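Local coordinates for protein arginine kinase (Anthopleura japonica, PDB 4RF6) that catalyses the reversible transfer of the gamma-phosphate of ATP to L-arginine, giving phosphoarginine and ADP, in a chain that carries two tandem kinase units, at residues M110-D121 with S244-C254. Sequence-based numbering, arbitrary orientation.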
ATOM      1  N   MET A 110      -8.171  -1.376 -26.926  1.00 26.87           N
ATOM      2  CA  MET A 110      -8.238  -1.984 -25.606  1.00 28.93           C
ATOM      3  C   MET A 110      -7.673  -3.403 -25.618  1.00 30.44           C
ATOM      4  O   MET A 110      -8.157  -4.276 -24.893  1.00 29.00           O
ATOM      5  CB  MET A 110      -9.680  -1.986 -25.095  1.00 30.16           C
ATOM      6  CG  MET A 110     -10.163  -0.630 -24.601  1.00 33.58           C
ATOM      7  SD  MET A 110      -9.329  -0.103 -23.093  1.00 30.62           S
ATOM      8  CE  MET A 110     -10.073  -1.219 -21.912  1.00 38.03           C
ATOM      9  N   ASN A 111      -6.655  -3.630 -26.444  1.00 28.92           N
ATOM     10  CA  ASN A 111      -5.935  -4.900 -26.447  1.00 32.61           C
ATOM     11  C   ASN A 111      -4.640  -4.771 -25.655  1.00 30.93           C
ATOM     12  O   ASN A 111      -3.653  -4.228 -26.156  1.00 28.26           O
ATOM     13  CB  ASN A 111      -5.634  -5.364 -27.877  1.00 33.83           C
ATOM     14  CG  ASN A 111      -5.127  -6.796 -27.934  1.00 33.07           C
ATOM     15  OD1 ASN A 111      -4.550  -7.308 -26.972  1.00 31.39           O
ATOM     16  ND2 ASN A 111      -5.340  -7.452 -29.068  1.00 34.33           N
ATOM     17  N   PRO A 112      -4.637  -5.293 -24.417  1.00 30.29           N
ATOM     18  CA  PRO A 112      -3.500  -5.180 -23.497  1.00 31.89           C
ATOM     19  C   PRO A 112      -2.234  -5.836 -24.033  1.00 34.41           C
ATOM     20  O   PRO A 112      -1.146  -5.498 -23.579  1.00 37.17           O
ATOM     21  CB  PRO A 112      -3.987  -5.928 -22.250  1.00 31.58           C
ATOM     22  CG  PRO A 112      -5.020  -6.873 -22.752  1.00 30.23           C
ATOM     23  CD  PRO A 112      -5.713  -6.127 -23.855  1.00 30.91           C
ATOM     24  N   ALA A 113      -2.371  -6.760 -24.979  1.00 35.92           N
ATOM     25  CA  ALA A 113      -1.213  -7.425 -25.579  1.00 35.46           C
ATOM     26  C   ALA A 113      -0.406  -6.475 -26.469  1.00 34.61           C
ATOM     27  O   ALA A 113       0.727  -6.777 -26.848  1.00 32.91           O
ATOM     28  CB  ALA A 113      -1.651  -8.650 -26.364  1.00 34.86           C
ATOM     29  N   HIS A 114      -1.002  -5.336 -26.817  1.00 33.40           N
ATOM     30  CA  HIS A 114      -0.315  -4.329 -27.622  1.00 34.63           C
ATOM     31  C   HIS A 114       0.605  -3.470 -26.757  1.00 33.35           C
ATOM     32  O   HIS A 114       1.412  -2.682 -27.266  1.00 30.83           O
ATOM     33  CB  HIS A 114      -1.325  -3.445 -28.360  1.00 35.63           C
ATOM     34  CG  HIS A 114      -2.056  -4.148 -29.460  1.00 37.01           C
ATOM     35  ND1 HIS A 114      -2.984  -3.517 -30.260  1.00 37.48           N
ATOM     36  CD2 HIS A 114      -1.987  -5.429 -29.898  1.00 37.78           C
ATOM     37  CE1 HIS A 114      -3.463  -4.380 -31.139  1.00 39.68           C
ATOM     38  NE2 HIS A 114      -2.874  -5.546 -30.941  1.00 39.85           N
ATOM     39  N   VAL A 115       0.474  -3.629 -25.442  1.00 31.96           N
ATOM     40  CA  VAL A 115       1.316  -2.912 -24.491  1.00 29.66           C
ATOM     41  C   VAL A 115       2.533  -3.753 -24.117  1.00 28.09           C
ATOM     42  O   VAL A 115       2.408  -4.935 -23.798  1.00 30.39           O
ATOM     43  CB  VAL A 115       0.523  -2.510 -23.223  1.00 27.29           C
ATOM     44  CG1 VAL A 115       1.463  -2.095 -22.098  1.00 26.96           C
ATOM     45  CG2 VAL A 115      -0.467  -1.391 -23.546  1.00 25.61           C
ATOM     46  N   LYS A 116       3.709  -3.142 -24.173  1.00 28.98           N
ATOM     47  CA  LYS A 116       4.937  -3.825 -23.788  1.00 32.08           C
ATOM     48  C   LYS A 116       5.443  -3.182 -22.505  1.00 28.64           C
ATOM     49  O   LYS A 116       6.070  -2.122 -22.536  1.00 28.35           O
ATOM     50  CB  LYS A 116       5.981  -3.712 -24.900  1.00 35.97           C
ATOM     51  CG  LYS A 116       5.465  -4.123 -26.280  1.00 42.73           C
ATOM     52  CD  LYS A 116       4.870  -5.529 -26.249  1.00 48.46           C
ATOM     53  CE  LYS A 116       4.591  -6.072 -27.652  1.00 50.42           C
ATOM     54  NZ  LYS A 116       3.331  -5.539 -28.249  1.00 49.05           N
ATOM     55  N   ALA A 117       5.154  -3.816 -21.373  1.00 31.62           N
ATOM     56  CA  ALA A 117       5.458  -3.211 -20.079  1.00 29.19           C
ATOM     57  C   ALA A 117       5.986  -4.200 -19.051  1.00 28.80           C
ATOM     58  O   ALA A 117       5.255  -4.611 -18.146  1.00 28.95           O
ATOM     59  CB  ALA A 117       4.228  -2.503 -19.534  1.00 28.28           C
ATOM     60  N   PRO A 118       7.264  -4.584 -19.179  1.00 28.49           N
ATOM     61  CA  PRO A 118       7.896  -5.387 -18.128  1.00 28.15           C
ATOM     62  C   PRO A 118       7.905  -4.596 -16.822  1.00 27.57           C
ATOM     63  O   PRO A 118       8.255  -3.414 -16.856  1.00 25.80           O
ATOM     64  CB  PRO A 118       9.331  -5.553 -18.632  1.00 28.77           C
ATOM     65  CG  PRO A 118       9.262  -5.320 -20.108  1.00 27.53           C
ATOM     66  CD  PRO A 118       8.171  -4.316 -20.309  1.00 24.32           C
ATOM     67  N   ASP A 119       7.538  -5.229 -15.708  1.00 29.46           N
ATOM     68  CA  ASP A 119       7.377  -4.531 -14.425  1.00 27.09           C
ATOM     69  C   ASP A 119       8.572  -3.637 -14.058  1.00 28.61           C
ATOM     70  O   ASP A 119       9.692  -4.121 -13.884  1.00 27.23           O
ATOM     71  CB  ASP A 119       7.090  -5.536 -13.303  1.00 26.65           C
ATOM     72  CG  ASP A 119       6.505  -4.876 -12.062  1.00 26.98           C
ATOM     73  OD1 ASP A 119       6.077  -3.703 -12.147  1.00 26.16           O
ATOM     74  OD2 ASP A 119       6.464  -5.541 -11.007  1.00 29.16           O
ATOM     75  N   LEU A 120       8.319  -2.335 -13.948  1.00 27.75           N
ATOM     76  CA  LEU A 120       9.378  -1.336 -13.763  1.00 28.57           C
ATOM     77  C   LEU A 120      10.133  -1.456 -12.444  1.00 28.33           C
ATOM     78  O   LEU A 120      11.361  -1.326 -12.409  1.00 28.50           O
ATOM     79  CB  LEU A 120       8.804   0.083 -13.870  1.00 26.79           C
ATOM     80  CG  LEU A 120       8.437   0.561 -15.268  1.00 29.24           C
ATOM     81  CD1 LEU A 120       7.754   1.921 -15.242  1.00 29.44           C
ATOM     82  CD2 LEU A 120       9.679   0.601 -16.140  1.00 30.70           C
ATOM     83  N   ASP A 121       9.398  -1.702 -11.366  1.00 25.97           N
ATOM     84  CA  ASP A 121       9.942  -1.524 -10.025  1.00 24.75           C
ATOM     85  C   ASP A 121       9.334  -2.509  -9.020  1.00 23.25           C
ATOM     86  O   ASP A 121       8.601  -2.109  -8.117  1.00 21.28           O
ATOM     87  CB  ASP A 121       9.671  -0.078  -9.605  1.00 24.05           C
ATOM     88  CG  ASP A 121      10.265   0.274  -8.265  1.00 25.80           C
ATOM     89  OD1 ASP A 121      11.279  -0.345  -7.867  1.00 23.85           O
ATOM     90  OD2 ASP A 121       9.706   1.187  -7.619  1.00 21.58           O
ATOM     91  N   SER A 244       4.204  -1.090  -9.100  1.00 18.71           N
ATOM     92  CA  SER A 244       4.507  -0.474 -10.390  1.00 22.56           C
ATOM     93  C   SER A 244       3.919  -1.191 -11.606  1.00 20.67           C
ATOM     94  O   SER A 244       4.068  -0.719 -12.735  1.00 20.83           O
ATOM     95  CB  SER A 244       6.028  -0.423 -10.558  1.00 23.09           C
ATOM     96  OG  SER A 244       6.582  -1.722 -10.400  1.00 21.28           O
ATOM     97  N   ASP A 245       3.278  -2.337 -11.392  1.00 18.18           N
ATOM     98  CA  ASP A 245       2.936  -3.226 -12.503  1.00 15.10           C
ATOM     99  C   ASP A 245       1.755  -2.730 -13.350  1.00 19.64           C
ATOM    100  O   ASP A 245       0.680  -3.329 -13.347  1.00 19.30           O
ATOM    101  CB  ASP A 245       2.669  -4.638 -11.970  1.00 20.53           C
ATOM    102  CG  ASP A 245       2.829  -5.706 -13.033  1.00 27.83           C
ATOM    103  OD1 ASP A 245       2.859  -5.359 -14.234  1.00 29.56           O
ATOM    104  OD2 ASP A 245       2.909  -6.894 -12.657  1.00 29.89           O
ATOM    105  N   ILE A 246       1.964  -1.645 -14.089  1.00 19.61           N
ATOM    106  CA  ILE A 246       0.901  -1.072 -14.907  1.00 22.12           C
ATOM    107  C   ILE A 246       0.430  -2.044 -15.995  1.00 23.66           C
ATOM    108  O   ILE A 246      -0.721  -1.978 -16.440  1.00 19.56           O
ATOM    109  CB  ILE A 246       1.315   0.302 -15.515  1.00 25.48           C
ATOM    110  CG1 ILE A 246       0.116   0.983 -16.181  1.00 24.72           C
ATOM    111  CG2 ILE A 246       2.462   0.148 -16.495  1.00 26.63           C
ATOM    112  CD1 ILE A 246       0.400   2.383 -16.685  1.00 22.65           C
ATOM    113  N   GLY A 247       1.312  -2.952 -16.408  1.00 22.13           N
ATOM    114  CA  GLY A 247       0.947  -3.975 -17.377  1.00 21.86           C
ATOM    115  C   GLY A 247      -0.166  -4.866 -16.855  1.00 22.55           C
ATOM    116  O   GLY A 247      -1.175  -5.100 -17.532  1.00 22.87           O
ATOM    117  N   SER A 248       0.012  -5.356 -15.633  1.00 23.58           N
ATOM    118  CA  SER A 248      -0.998  -6.200 -14.994  1.00 26.96           C
ATOM    119  C   SER A 248      -2.294  -5.437 -14.705  1.00 24.57           C
ATOM    120  O   SER A 248      -3.389  -5.988 -14.827  1.00 21.66           O
ATOM    121  CB  SER A 248      -0.440  -6.807 -13.709  1.00 29.92           C
ATOM    122  OG  SER A 248      -1.463  -7.412 -12.944  1.00 34.28           O
ATOM    123  N   VAL A 249      -2.162  -4.170 -14.315  1.00 24.37           N
ATOM    124  CA  VAL A 249      -3.319  -3.322 -14.026  1.00 20.15           C
ATOM    125  C   VAL A 249      -4.180  -3.108 -15.277  1.00 21.75           C
ATOM    126  O   VAL A 249      -5.409  -3.172 -15.219  1.00 19.99           O
ATOM    127  CB  VAL A 249      -2.890  -1.954 -13.463  1.00 16.85           C
ATOM    128  CG1 VAL A 249      -4.066  -0.977 -13.447  1.00 21.33           C
ATOM    129  CG2 VAL A 249      -2.299  -2.097 -12.067  1.00 16.02           C
ATOM    130  N   PHE A 250      -3.522  -2.845 -16.402  1.00 23.24           N
ATOM    131  CA  PHE A 250      -4.220  -2.599 -17.657  1.00 26.39           C
ATOM    132  C   PHE A 250      -4.820  -3.883 -18.212  1.00 29.06           C
ATOM    133  O   PHE A 250      -5.901  -3.869 -18.809  1.00 29.60           O
ATOM    134  CB  PHE A 250      -3.279  -1.965 -18.682  1.00 24.54           C
ATOM    135  CG  PHE A 250      -3.976  -1.487 -19.928  1.00 24.22           C
ATOM    136  CD1 PHE A 250      -5.059  -0.621 -19.843  1.00 22.36           C
ATOM    137  CD2 PHE A 250      -3.542  -1.894 -21.183  1.00 26.18           C
ATOM    138  CE1 PHE A 250      -5.708  -0.176 -20.988  1.00 24.18           C
ATOM    139  CE2 PHE A 250      -4.179  -1.454 -22.336  1.00 27.22           C
ATOM    140  CZ  PHE A 250      -5.265  -0.592 -22.239  1.00 26.69           C
ATOM    141  N   SER A 251      -4.114  -4.992 -18.015  1.00 28.11           N
ATOM    142  CA  SER A 251      -4.619  -6.303 -18.420  1.00 30.24           C
ATOM    143  C   SER A 251      -5.941  -6.618 -17.715  1.00 26.20           C
ATOM    144  O   SER A 251      -6.920  -7.006 -18.358  1.00 24.45           O
ATOM    145  CB  SER A 251      -3.580  -7.391 -18.121  1.00 31.82           C
ATOM    146  OG  SER A 251      -4.091  -8.677 -18.393  1.00 33.92           O
ATOM    147  N   ARG A 252      -5.951  -6.446 -16.394  1.00 22.03           N
ATOM    148  CA  ARG A 252      -7.138  -6.667 -15.575  1.00 23.05           C
ATOM    149  C   ARG A 252      -8.269  -5.731 -16.000  1.00 25.01           C
ATOM    150  O   ARG A 252      -9.427  -6.148 -16.111  1.00 27.49           O
ATOM    151  CB  ARG A 252      -6.792  -6.477 -14.091  1.00 23.15           C
ATOM    152  CG  ARG A 252      -7.957  -6.667 -13.124  1.00 23.34           C
ATOM    153  CD  ARG A 252      -7.474  -6.806 -11.681  1.00 25.21           C
ATOM    154  NE  ARG A 252      -6.767  -5.614 -11.213  1.00 27.97           N
ATOM    155  CZ  ARG A 252      -5.460  -5.561 -10.961  1.00 28.96           C
ATOM    156  NH1 ARG A 252      -4.701  -6.636 -11.123  1.00 29.23           N
ATOM    157  NH2 ARG A 252      -4.913  -4.430 -10.538  1.00 30.42           N
ATOM    158  N   LEU A 253      -7.927  -4.468 -16.255  1.00 23.62           N
ATOM    159  CA  LEU A 253      -8.913  -3.498 -16.724  1.00 25.19           C
ATOM    160  C   LEU A 253      -9.542  -3.963 -18.031  1.00 26.40           C
ATOM    161  O   LEU A 253     -10.771  -4.046 -18.149  1.00 27.84           O
ATOM    162  CB  LEU A 253      -8.278  -2.121 -16.924  1.00 23.51           C
ATOM    163  CG  LEU A 253      -9.248  -1.049 -17.424  1.00 23.72           C
ATOM    164  CD1 LEU A 253     -10.374  -0.848 -16.424  1.00 23.11           C
ATOM    165  CD2 LEU A 253      -8.540   0.271 -17.703  1.00 24.82           C
ATOM    166  N   CYS A 254      -8.690  -4.272 -19.004  1.00 21.56           N
ATOM    167  CA  CYS A 254      -9.151  -4.679 -20.326  1.00 23.11           C
ATOM    168  C   CYS A 254     -10.035  -5.917 -20.277  1.00 24.71           C
ATOM    169  O   CYS A 254     -11.095  -5.954 -20.908  1.00 23.90           O
ATOM    170  CB  CYS A 254      -7.962  -4.903 -21.256  1.00 23.92           C
ATOM    171  SG  CYS A 254      -7.213  -3.351 -21.790  1.00 29.18           S
TER
HETATM  172  O   HOH W   1      -1.118  -4.418 -20.353  1.00 30.80           O
HETATM  173  O   HOH W   2       4.087  -3.552 -16.028  1.00 21.66           O
HETATM  174  O   HOH W   3       5.810  -1.249 -14.901  1.00 23.41           O
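Ser244 joins Asp119 and Asp121 through one hydroxyl. Ser244 OG donates to Asp119 OD1 (2.7 Å), meeting the carboxylate from above its plane. Asp121 N donates to Ser244 OG at 3.0 Å along a bent path. A chi1 of 55° holds OG between the backbone N and the carbonyl carbon; serine suits the place because a short hydroxyl can both give and take. The carboxylates of Asp119 and Asp245 lie stacked, planes 19° apart, Asp119 OD2 4.1 Å from Asp245 OD2, a like-charge approach that the donors and the helix N-terminus probably offset. Asp245 is the N-cap of helix 246-264, its OD1 accepting from Ser248 N, and a water bridges this OD1, Gly247 N and Ala117 O. Glycine fits at 247 because Ala117 O leaves little room for a side chain; Ala117 CB rests 4.2 Å from Gly247 CA. The linker leading into strand 127-136 of the catalytic domain's antiparallel sheet here runs along a helix packed on that sheet, while helix 344-370 adds Val348 against Phe250. Phe250 has CG anti to its N (chi1 -171°), turning a broad apolar ring to Val115, whose CG2 is 3.9 Å from Phe250 CE2, and to Met110, whose SD makes an oblique Met-aromatic contact; Cys254 SG lies over one face, toward the rim. The flexible Met110 bends CE back to 3.6 Å from Cys254 SG, which the compact Pro112 ring also meets.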